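Local structure of microtubule-associated serine/threonine-protein kinase 4 (Homo sapiens, 2W7R) at residues Ala49-Gly54 with Ile86-Phe91; Phe16-Ile21 with Asp55-Ile60; Trp38-Glu41 with Pro45-Gln48; Ile5-His8 with Asn13-Phe16. The protein is probably a protein serine/threonine kinase, whose PDZ domain, described here, probably recognises the carboxyl-terminal tails of partner proteins. All coordinates share one frame; numbering follows the deposited sequence.

Contact 1 of 4, residues Ala49-Gly54 with Ile86-Phe91; sequences AGLKAG and ITTTPF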
loop_
_atom_site.group_PDB
_atom_site.type_symbol
_atom_site.label_atom_id
_atom_site.label_comp_id
_atom_site.label_asym_id
_atom_site.label_seq_id
_atom_site.Cartn_x
_atom_site.Cartn_y
_atom_site.Cartn_z
ATOM N N ALA A 49 -12.421 -0.293 15.200
ATOM C CA ALA A 49 -13.277 0.282 14.167
ATOM C C ALA A 49 -13.061 -0.351 12.797
ATOM O O ALA A 49 -13.876 -0.177 11.893
ATOM C CB ALA A 49 -13.067 1.790 14.085
ATOM N N GLY A 50 -11.959 -1.072 12.640
ATOM C CA GLY A 50 -11.702 -1.777 11.400
ATOM C C GLY A 50 -10.842 -1.009 10.417
ATOM O O GLY A 50 -10.746 -1.387 9.250
ATOM N N LEU A 51 -10.224 0.075 10.877
ATOM C CA LEU A 51 -9.265 0.796 10.046
ATOM C C LEU A 51 -8.076 -0.123 9.834
ATOM O O LEU A 51 -7.645 -0.803 10.765
ATOM C CB LEU A 51 -8.805 2.081 10.734
ATOM C CG LEU A 51 -8.042 3.070 9.855
ATOM C CD1 LEU A 51 -8.989 3.696 8.850
ATOM C CD2 LEU A 51 -7.373 4.141 10.707
ATOM N N LYS A 52 -7.539 -0.150 8.617
ATOM C CA LYS A 52 -6.432 -1.058 8.334
ATOM C C LYS A 52 -5.232 -0.408 7.649
ATOM O O LYS A 52 -5.383 0.424 6.762
ATOM C CB LYS A 52 -6.919 -2.261 7.524
ATOM C CG LYS A 52 -7.840 -3.185 8.321
ATOM C CD LYS A 52 -7.626 -4.640 7.948
ATOM N N ALA A 53 -4.041 -0.815 8.071
ATOM C CA ALA A 53 -2.810 -0.396 7.418
ATOM C C ALA A 53 -2.885 -0.698 5.929
ATOM O O ALA A 53 -3.350 -1.769 5.525
ATOM C CB ALA A 53 -1.618 -1.096 8.041
ATOM N N GLY A 54 -2.434 0.254 5.119
ATOM C CA GLY A 54 -2.527 0.128 3.677
ATOM C C GLY A 54 -3.729 0.816 3.051
ATOM O O GLY A 54 -3.746 1.037 1.850
ATOM N N ILE A 86 -13.573 8.366 8.859
ATOM C CA ILE A 86 -12.528 8.293 7.840
ATOM C C ILE A 86 -13.014 7.493 6.639
ATOM O O ILE A 86 -13.385 6.326 6.768
ATOM C CB ILE A 86 -11.228 7.678 8.399
ATOM C CG1 ILE A 86 -10.732 8.494 9.592
ATOM C CG2 ILE A 86 -10.142 7.603 7.327
ATOM C CD1 ILE A 86 -9.396 8.054 10.110
ATOM N N THR A 87 -13.030 8.129 5.472
ATOM C CA THR A 87 -13.403 7.438 4.254
ATOM C C THR A 87 -12.142 6.892 3.607
ATOM O O THR A 87 -11.164 7.617 3.423
ATOM C CB THR A 87 -14.121 8.375 3.270
ATOM O OG1 THR A 87 -15.207 9.032 3.937
ATOM C CG2 THR A 87 -14.649 7.596 2.073
ATOM N N THR A 88 -12.162 5.606 3.281
ATOM C CA THR A 88 -10.996 4.950 2.709
ATOM C C THR A 88 -11.344 4.232 1.418
ATOM O O THR A 88 -12.515 3.957 1.137
ATOM C CB THR A 88 -10.392 3.922 3.686
ATOM O OG1 THR A 88 -11.312 2.840 3.876
ATOM C CG2 THR A 88 -10.086 4.569 5.032
ATOM N N THR A 89 -10.315 3.929 0.638
ATOM C CA THR A 89 -10.476 3.195 -0.605
ATOM C C THR A 89 -9.328 2.190 -0.752
ATOM O O THR A 89 -8.245 2.403 -0.212
ATOM C CB THR A 89 -10.498 4.166 -1.801
ATOM O OG1 THR A 89 -10.954 3.484 -2.975
ATOM C CG2 THR A 89 -9.110 4.749 -2.049
ATOM N N PRO A 90 -9.565 1.084 -1.473
ATOM C CA PRO A 90 -8.529 0.055 -1.628
ATOM C C PRO A 90 -7.278 0.581 -2.331
ATOM O O PRO A 90 -7.386 1.383 -3.258
ATOM C CB PRO A 90 -9.210 -1.001 -2.507
ATOM C CG PRO A 90 -10.676 -0.783 -2.310
ATOM C CD PRO A 90 -10.845 0.685 -2.084
ATOM N N PHE A 91 -6.108 0.128 -1.886
ATOM C CA PHE A 91 -4.842 0.509 -2.509
ATOM C C PHE A 91 -4.425 -0.591 -3.495
ATOM O O PHE A 91 -3.587 -1.445 -3.198
ATOM C CB PHE A 91 -3.780 0.772 -1.427
ATOM C CG PHE A 91 -2.495 1.369 -1.940
ATOM C CD1 PHE A 91 -2.380 1.838 -3.239
ATOM C CD2 PHE A 91 -1.402 1.470 -1.103
ATOM C CE1 PHE A 91 -1.183 2.390 -3.691
ATOM C CE2 PHE A 91 -0.210 2.026 -1.541
ATOM C CZ PHE A 91 -0.095 2.479 -2.837
HETATM O O HOH W 1 -5.937 -1.103 0.752
#
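L51 meets I86 and T88 through a single methyl group, and G54 meets F91 through its carbonyl. These two points of touch, at opposite ends of the pairing, lie where a loop and the end of strand 83-89 run in roughly the same direction, 29° apart. The L51 side chain leaves the backbone with CG opposite its own N (chi1 -167°), which brings CD1 4.1 Å from T88 CG2 and 4.3 Å from I86 CG2, both plain apolar approaches. F16 of strand 16-24 also packs on L51, helping to bury it.

At the other end, G54 O comes 3.3 Å from F91 CB and lies near the plane of the phenyl ring at its edge. No direct hydrogen bond joins the two segments. Instead a water accepts from F91 N at 2.9 Å and donates weakly to G54 O, bridging the two backbones. The ring of F91 is further packed by I21, V23 and L56, and by W38 of the second subunit.

Two glycines shape the loop. G50 closes helix 45-49 in a Schellman motif, and G54, with phi 97°, turns the chain into strand 56-60; K52 N donates to D55 OD2, a bond that spans G54. This is the helix-to-strand connection of the PDZ fold, with its Gly-Leu and Gly-Asp pairs, laid against the final strand of the domain.

Contact 2 of 4, residues Phe16-Ile21 with Asp55-Ile60; sequences FTIRAI and DLITHI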
loop_
_atom_site.group_PDB
_atom_site.type_symbol
_atom_site.label_atom_id
_atom_site.label_comp_id
_atom_site.label_asym_id
_atom_site.label_seq_id
_atom_site.Cartn_x
_atom_site.Cartn_y
_atom_site.Cartn_z
ATOM N N PHE A 16 -3.625 5.492 15.396
ATOM C CA PHE A 16 -2.982 5.187 14.120
ATOM C C PHE A 16 -2.034 6.276 13.619
ATOM O O PHE A 16 -2.007 7.388 14.146
ATOM C CB PHE A 16 -4.020 4.809 13.047
ATOM C CG PHE A 16 -4.904 5.951 12.596
ATOM C CD1 PHE A 16 -4.649 6.614 11.407
ATOM C CD2 PHE A 16 -6.007 6.330 13.342
ATOM C CE1 PHE A 16 -5.466 7.647 10.980
ATOM C CE2 PHE A 16 -6.827 7.363 12.922
ATOM C CZ PHE A 16 -6.558 8.021 11.743
ATOM N N THR A 17 -1.240 5.932 12.612
ATOM C CA THR A 17 -0.357 6.903 11.968
ATOM C C THR A 17 -0.605 6.909 10.474
ATOM O O THR A 17 -1.003 5.893 9.893
ATOM C CB THR A 17 1.130 6.586 12.207
ATOM O OG1 THR A 17 1.438 5.290 11.677
ATOM C CG2 THR A 17 1.443 6.600 13.696
ATOM N N ILE A 18 -0.370 8.059 9.856
ATOM C CA ILE A 18 -0.550 8.197 8.417
ATOM C C ILE A 18 0.746 8.642 7.771
ATOM O O ILE A 18 1.574 9.303 8.408
ATOM C CB ILE A 18 -1.658 9.218 8.070
ATOM C CG1 ILE A 18 -1.224 10.633 8.445
ATOM C CG2 ILE A 18 -2.977 8.836 8.743
ATOM C CD1 ILE A 18 -2.158 11.713 7.899
ATOM N N ARG A 19 0.925 8.274 6.509
ATOM C CA ARG A 19 2.065 8.748 5.746
ATOM C C ARG A 19 1.656 9.206 4.360
ATOM O O ARG A 19 0.737 8.647 3.749
ATOM C CB ARG A 19 3.135 7.664 5.621
ATOM C CG ARG A 19 3.942 7.464 6.886
ATOM C CD ARG A 19 5.033 6.431 6.697
ATOM N NE ARG A 19 5.865 6.316 7.897
ATOM C CZ ARG A 19 6.925 5.518 7.998
ATOM N NH1 ARG A 19 7.298 4.753 6.975
ATOM N NH2 ARG A 19 7.618 5.484 9.127
ATOM N N ALA A 20 2.348 10.228 3.868
ATOM C CA ALA A 20 2.182 10.682 2.491
ATOM C C ALA A 20 2.943 9.715 1.596
ATOM O O ALA A 20 4.040 9.271 1.948
ATOM C CB ALA A 20 2.736 12.081 2.328
ATOM N N ILE A 21 2.362 9.375 0.454
ATOM C CA ILE A 21 3.020 8.486 -0.500
ATOM C C ILE A 21 2.981 9.049 -1.899
ATOM O O ILE A 21 2.140 9.907 -2.219
ATOM C CB ILE A 21 2.398 7.062 -0.512
ATOM C CG1 ILE A 21 0.993 7.058 -1.127
ATOM C CG2 ILE A 21 2.390 6.479 0.905
ATOM C CD1 ILE A 21 0.434 5.651 -1.280
ATOM N N ASP A 55 -4.733 1.141 3.861
ATOM C CA ASP A 55 -5.907 1.863 3.388
ATOM C C ASP A 55 -5.515 3.266 2.952
ATOM O O ASP A 55 -4.808 3.970 3.677
ATOM C CB ASP A 55 -6.946 1.966 4.510
ATOM C CG ASP A 55 -7.709 0.673 4.725
ATOM O OD1 ASP A 55 -7.994 -0.027 3.731
ATOM O OD2 ASP A 55 -8.033 0.370 5.891
ATOM N N LEU A 56 -5.970 3.682 1.772
ATOM C CA LEU A 56 -5.798 5.065 1.359
ATOM C C LEU A 56 -6.958 5.878 1.899
ATOM O O LEU A 56 -8.114 5.468 1.787
ATOM C CB LEU A 56 -5.763 5.199 -0.171
ATOM C CG LEU A 56 -4.642 4.509 -0.946
ATOM C CD1 LEU A 56 -4.739 4.837 -2.414
ATOM C CD2 LEU A 56 -3.279 4.925 -0.408
ATOM N N ILE A 57 -6.648 7.042 2.456
ATOM C CA ILE A 57 -7.659 7.917 3.016
ATOM C C ILE A 57 -8.103 8.907 1.953
ATOM O O ILE A 57 -7.273 9.543 1.319
ATOM C CB ILE A 57 -7.106 8.722 4.187
ATOM C CG1 ILE A 57 -6.687 7.784 5.320
ATOM C CG2 ILE A 57 -8.141 9.741 4.651
ATOM C CD1 ILE A 57 -5.912 8.477 6.446
ATOM N N THR A 58 -9.415 9.031 1.754
ATOM C CA THR A 58 -9.921 10.009 0.792
ATOM C C THR A 58 -10.633 11.177 1.467
ATOM O O THR A 58 -10.672 12.281 0.927
ATOM C CB THR A 58 -10.850 9.376 -0.283
ATOM O OG1 THR A 58 -12.034 8.843 0.324
ATOM C CG2 THR A 58 -10.124 8.271 -1.037
ATOM N N HIS A 59 -11.173 10.939 2.658
ATOM C CA HIS A 59 -11.931 11.966 3.358
ATOM C C HIS A 59 -11.777 11.809 4.858
ATOM O O HIS A 59 -11.646 10.697 5.361
ATOM C CB HIS A 59 -13.434 11.861 3.055
ATOM C CG HIS A 59 -13.802 12.124 1.629
ATOM N ND1 HIS A 59 -13.648 11.183 0.635
ATOM C CD2 HIS A 59 -14.340 13.215 1.036
ATOM C CE1 HIS A 59 -14.064 11.688 -0.513
ATOM N NE2 HIS A 59 -14.492 12.918 -0.297
ATOM N N ILE A 60 -11.823 12.932 5.565
ATOM C CA ILE A 60 -11.930 12.925 7.019
ATOM C C ILE A 60 -13.152 13.754 7.390
ATOM O O ILE A 60 -13.253 14.918 7.008
ATOM C CB ILE A 60 -10.670 13.509 7.678
ATOM C CG1 ILE A 60 -9.451 12.656 7.319
ATOM C CG2 ILE A 60 -10.843 13.608 9.196
ATOM C CD1 ILE A 60 -8.137 13.292 7.675
#
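Residues 16-21 of strand 16-24 and strand 56-60 face each other across the interior with no hydrogen bond between them, I18 CA and I57 CA being the nearest pair at 8.9 Å. Such a spacing is that of two layers, and it illustrates how the PDZ fold, a compact beta sandwich, is filled by the branched side chains of facing strands.

Two apolar pairs carry the contact. I18 reaches I57 through its short branch: CG2 lies 3.7 Å from I57 CD1, and the two side chains meet nearly at right angles. The longer branch of I18 starts in the crowded position between backbone N and carbonyl carbon (chi1 68°), which leaves CG2 on the N side to do the touching. I57 turns CG1 to the backbone N side (chi1 -63°) and, with the chain beyond it extended, its terminal methyl crosses to I18. Further along, I21 CD1 meets L56 CD2 at 3.9 Å, again with the side chains crossing perpendicularly.

I18 also touches H70, V73 and I74 of helix 70-78; in PDZ domains this helix and the strand carrying I18 form the peptide groove. I21 lies at the interface, where its strand pairs antiparallel with one of the second subunit and the sheet continues between chains.

Strand 56-60 is not regular: T58 and H59 both face T87 in a classic beta bulge. Within this bulge, T58 OG1 and H59 ND1 share a hydrogen bond of 2.9 Å.

Contact 3 of 4, residues Trp38-Glu41 with Pro45-Gln48; sequences WNVE and PACQ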
loop_
_atom_site.group_PDB
_atom_site.type_symbol
_atom_site.label_atom_id
_atom_site.label_comp_id
_atom_site.label_asym_id
_atom_site.label_seq_id
_atom_site.Cartn_x
_atom_site.Cartn_y
_atom_site.Cartn_z
ATOM N N TRP A 38 -0.654 4.076 7.843
ATOM C CA TRP A 38 0.607 3.338 7.900
ATOM C C TRP A 38 0.595 2.252 8.964
ATOM O O TRP A 38 1.032 1.126 8.733
ATOM C CB TRP A 38 1.796 4.284 8.120
ATOM C CG TRP A 38 3.101 3.571 7.979
ATOM C CD1 TRP A 38 4.026 3.336 8.964
ATOM C CD2 TRP A 38 3.615 2.951 6.793
ATOM N NE1 TRP A 38 5.086 2.620 8.457
ATOM C CE2 TRP A 38 4.859 2.372 7.129
ATOM C CE3 TRP A 38 3.151 2.838 5.479
ATOM C CZ2 TRP A 38 5.644 1.694 6.197
ATOM C CZ3 TRP A 38 3.926 2.154 4.559
ATOM C CH2 TRP A 38 5.160 1.595 4.922
ATOM N N ASN A 39 0.094 2.596 10.140
ATOM C CA ASN A 39 0.014 1.636 11.224
ATOM C C ASN A 39 -1.241 1.865 12.035
ATOM O O ASN A 39 -1.682 3.004 12.189
ATOM C CB ASN A 39 1.237 1.755 12.128
ATOM C CG ASN A 39 1.231 0.728 13.249
ATOM O OD1 ASN A 39 0.863 -0.430 13.041
ATOM N ND2 ASN A 39 1.627 1.150 14.440
ATOM N N VAL A 40 -1.809 0.778 12.546
ATOM C CA VAL A 40 -2.959 0.843 13.431
ATOM C C VAL A 40 -2.620 0.024 14.671
ATOM O O VAL A 40 -2.412 -1.187 14.580
ATOM C CB VAL A 40 -4.219 0.264 12.759
ATOM C CG1 VAL A 40 -5.403 0.291 13.722
ATOM C CG2 VAL A 40 -4.539 1.021 11.467
ATOM N N GLU A 41 -2.535 0.693 15.818
ATOM C CA GLU A 41 -2.165 0.038 17.071
ATOM C C GLU A 41 -3.235 -0.954 17.513
ATOM O O GLU A 41 -4.422 -0.633 17.537
ATOM C CB GLU A 41 -1.942 1.079 18.173
ATOM C CG GLU A 41 -0.929 2.159 17.818
ATOM C CD GLU A 41 -0.894 3.288 18.835
ATOM O OE1 GLU A 41 -1.670 3.235 19.813
ATOM O OE2 GLU A 41 -0.093 4.230 18.655
ATOM N N PRO A 45 -8.981 2.256 19.419
ATOM C CA PRO A 45 -10.251 2.579 18.767
ATOM C C PRO A 45 -10.184 2.366 17.258
ATOM O O PRO A 45 -11.139 1.853 16.680
ATOM C CB PRO A 45 -10.436 4.060 19.091
ATOM C CG PRO A 45 -9.763 4.227 20.406
ATOM C CD PRO A 45 -8.568 3.308 20.364
ATOM N N ALA A 46 -9.072 2.744 16.627
ATOM C CA ALA A 46 -8.931 2.555 15.187
ATOM C C ALA A 46 -8.920 1.073 14.815
ATOM O O ALA A 46 -9.493 0.670 13.798
ATOM C CB ALA A 46 -7.674 3.263 14.663
ATOM N N CYS A 47 -8.271 0.265 15.644
ATOM C CA CYS A 47 -8.219 -1.176 15.433
ATOM C C CYS A 47 -9.610 -1.789 15.568
ATOM O O CYS A 47 -10.023 -2.602 14.740
ATOM C CB CYS A 47 -7.264 -1.823 16.434
ATOM S SG CYS A 47 -7.157 -3.620 16.304
ATOM N N GLN A 48 -10.328 -1.388 16.614
ATOM C CA GLN A 48 -11.681 -1.884 16.855
ATOM C C GLN A 48 -12.609 -1.507 15.711
ATOM O O GLN A 48 -13.474 -2.293 15.311
ATOM C CB GLN A 48 -12.245 -1.303 18.153
ATOM C CG GLN A 48 -11.816 -2.021 19.417
ATOM C CD GLN A 48 -12.672 -1.638 20.614
ATOM O OE1 GLN A 48 -13.368 -0.601 20.550
ATOM N NE2 GLN A 48 -12.655 -2.375 21.618
#
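The turn from strand 31-40 into the short helix 45-49 of the PDZ fold folds back on itself, and V40 with E41 meets A46 and C47 where it closes. One methyl does most of the work. V40 CG1, set opposite the backbone N (chi1 178°), presses on the helix backbone rather than on side chains alone: it lies 3.5 Å from C47 N and 3.6 Å from C47 CA. It also reaches the beta carbons of both helix residues, with A46 CB at 3.9 Å. V40 and C47 come closest in the backbone too, their CA atoms 6.0 Å apart.

The inner face of this corner is covered by F16, which touches both V40 and A46, while I7 packs on A46. Upstream, W38 and N39 both face T17 in a classic beta bulge, and W38 makes a cation-pi interaction with R19 of strand 16-24.

S44 ties the turn by polar means: its OG is hydrogen-bonded to E41 O and also to C47 N, joining the end of the strand to the first turn of the helix. Beside this link, E41 O sits 3.3 Å from C47 CB, a close carbon-oxygen approach and not a hydrogen bond.

Contact 4 of 4, residues Ile5-His8 with Asn13-Phe16; sequences IVIH and NYGF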
loop_
_atom_site.group_PDB
_atom_site.type_symbol
_atom_site.label_atom_id
_atom_site.label_comp_id
_atom_site.label_asym_id
_atom_site.label_seq_id
_atom_site.Cartn_x
_atom_site.Cartn_y
_atom_site.Cartn_z
ATOM N N ILE A 5 -15.406 4.780 7.841
ATOM C CA ILE A 5 -15.033 4.141 9.093
ATOM C C ILE A 5 -15.243 5.142 10.217
ATOM O O ILE A 5 -14.662 6.224 10.205
ATOM C CB ILE A 5 -13.551 3.720 9.102
ATOM C CG1 ILE A 5 -13.215 2.880 7.867
ATOM C CG2 ILE A 5 -13.223 2.965 10.390
ATOM C CD1 ILE A 5 -13.779 1.487 7.900
ATOM N N VAL A 6 -16.078 4.792 11.186
ATOM C CA VAL A 6 -16.313 5.684 12.311
ATOM C C VAL A 6 -15.510 5.228 13.517
ATOM O O VAL A 6 -15.637 4.092 13.969
ATOM C CB VAL A 6 -17.803 5.764 12.664
ATOM C CG1 VAL A 6 -18.021 6.709 13.837
ATOM C CG2 VAL A 6 -18.598 6.226 11.447
ATOM N N ILE A 7 -14.669 6.115 14.032
ATOM C CA ILE A 7 -13.827 5.770 15.163
ATOM C C ILE A 7 -14.237 6.582 16.384
ATOM O O ILE A 7 -14.224 7.814 16.354
ATOM C CB ILE A 7 -12.334 6.004 14.853
ATOM C CG1 ILE A 7 -11.933 5.282 13.565
ATOM C CG2 ILE A 7 -11.474 5.538 16.022
ATOM C CD1 ILE A 7 -10.509 5.591 13.106
ATOM N N HIS A 8 -14.617 5.884 17.453
ATOM C CA HIS A 8 -14.969 6.535 18.707
ATOM C C HIS A 8 -13.792 6.451 19.665
ATOM O O HIS A 8 -13.323 5.359 19.988
ATOM C CB HIS A 8 -16.180 5.862 19.354
ATOM C CG HIS A 8 -17.397 5.825 18.486
ATOM N ND1 HIS A 8 -18.395 6.771 18.564
ATOM C CD2 HIS A 8 -17.786 4.945 17.534
ATOM C CE1 HIS A 8 -19.348 6.475 17.698
ATOM N NE2 HIS A 8 -19.002 5.373 17.057
ATOM N N ASN A 13 -6.440 9.235 22.090
ATOM C CA ASN A 13 -6.052 9.162 20.684
ATOM C C ASN A 13 -6.910 8.151 19.928
ATOM O O ASN A 13 -7.659 7.385 20.539
ATOM C CB ASN A 13 -4.568 8.810 20.547
ATOM C CG ASN A 13 -3.670 10.035 20.584
ATOM O OD1 ASN A 13 -4.117 11.156 20.339
ATOM N ND2 ASN A 13 -2.392 9.825 20.884
ATOM N N TYR A 14 -6.809 8.148 18.602
ATOM C CA TYR A 14 -7.532 7.162 17.812
ATOM C C TYR A 14 -6.717 5.881 17.663
ATOM O O TYR A 14 -7.274 4.782 17.605
ATOM C CB TYR A 14 -7.909 7.718 16.439
ATOM C CG TYR A 14 -8.712 9.000 16.482
ATOM C CD1 TYR A 14 -9.927 9.065 17.157
ATOM C CD2 TYR A 14 -8.263 10.141 15.828
ATOM C CE1 TYR A 14 -10.666 10.244 17.191
ATOM C CE2 TYR A 14 -8.991 11.317 15.856
ATOM C CZ TYR A 14 -10.189 11.365 16.538
ATOM O OH TYR A 14 -10.907 12.540 16.561
ATOM N N GLY A 15 -5.397 6.029 17.593
ATOM C CA GLY A 15 -4.500 4.888 17.587
ATOM C C GLY A 15 -3.929 4.505 16.232
ATOM O O GLY A 15 -3.749 3.322 15.943
ATOM N N PHE A 16 -3.625 5.492 15.396
ATOM C CA PHE A 16 -2.982 5.187 14.120
ATOM C C PHE A 16 -2.034 6.276 13.619
ATOM O O PHE A 16 -2.007 7.388 14.146
ATOM C CB PHE A 16 -4.020 4.809 13.047
ATOM C CG PHE A 16 -4.904 5.951 12.596
ATOM C CD1 PHE A 16 -4.649 6.614 11.407
ATOM C CD2 PHE A 16 -6.007 6.330 13.342
ATOM C CE1 PHE A 16 -5.466 7.647 10.980
ATOM C CE2 PHE A 16 -6.827 7.363 12.922
ATOM C CZ PHE A 16 -6.558 8.021 11.743
#
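I7 reaches two aromatic side chains with its two branches, CG2 meeting Y14 and CD1 meeting F16. The methyl CG2 lies 4.0 Å from Y14 CD1 and 4.2 Å from Y14 CB, so it covers the root of the tyrosine side chain rather than its hydroxyl end. The longer branch goes the other way: with CG1 on the backbone N side (chi1 -53°) and the chain beyond it extended, CD1 is carried to within 4.1 Å of F16 CE2. Both approaches are oblique to the rings, and no hydrogen bond crosses between the segments.

The aromatic pair belongs to the sequence Y14-G15-F16, which matches the Gly-Leu-Gly-Phe type of carboxylate-binding loop in PDZ domains; by analogy with relatives, its backbone probably receives the terminal carboxylate of a bound peptide. G15 has positive phi (102°), a conformation suited to glycine, and this turn lets Y14 and F16 both present themselves to the same isoleucine.

Other parts of the fold close round these side chains. P45 and A49 of helix 45-49 pack on I7, and V84 with S80 on Y14. The loop's backbone is held to the neighbouring elements as well: backbone hydrogen bonds join Y14 to A46 and G15 to E41, while I7 is bonded to V84 of strand 83-89 within the sheet.

Followed from the N terminus, contact 4 closes first, over the short loop between strands 5-8 and 16-24. Contact 2 opens on F16, where contact 4 ends, and spans to strand 56-60. Within that span lies contact 3, which closes the tight turn from strand 31-40 to helix 45-49. Contact 1 begins just after that turn and reaches forward to the last strand, so it crosses contact 2, the segments of the two alternating along the chain. Contact 2 links the two sheets, and contact 1 ties the loop after helix 45-49 to the last strand. Both contact 1 and contact 4 lean on strand 83-89 or its neighbour 5-8. Contacts 1, 2 and 3 also touch the second subunit.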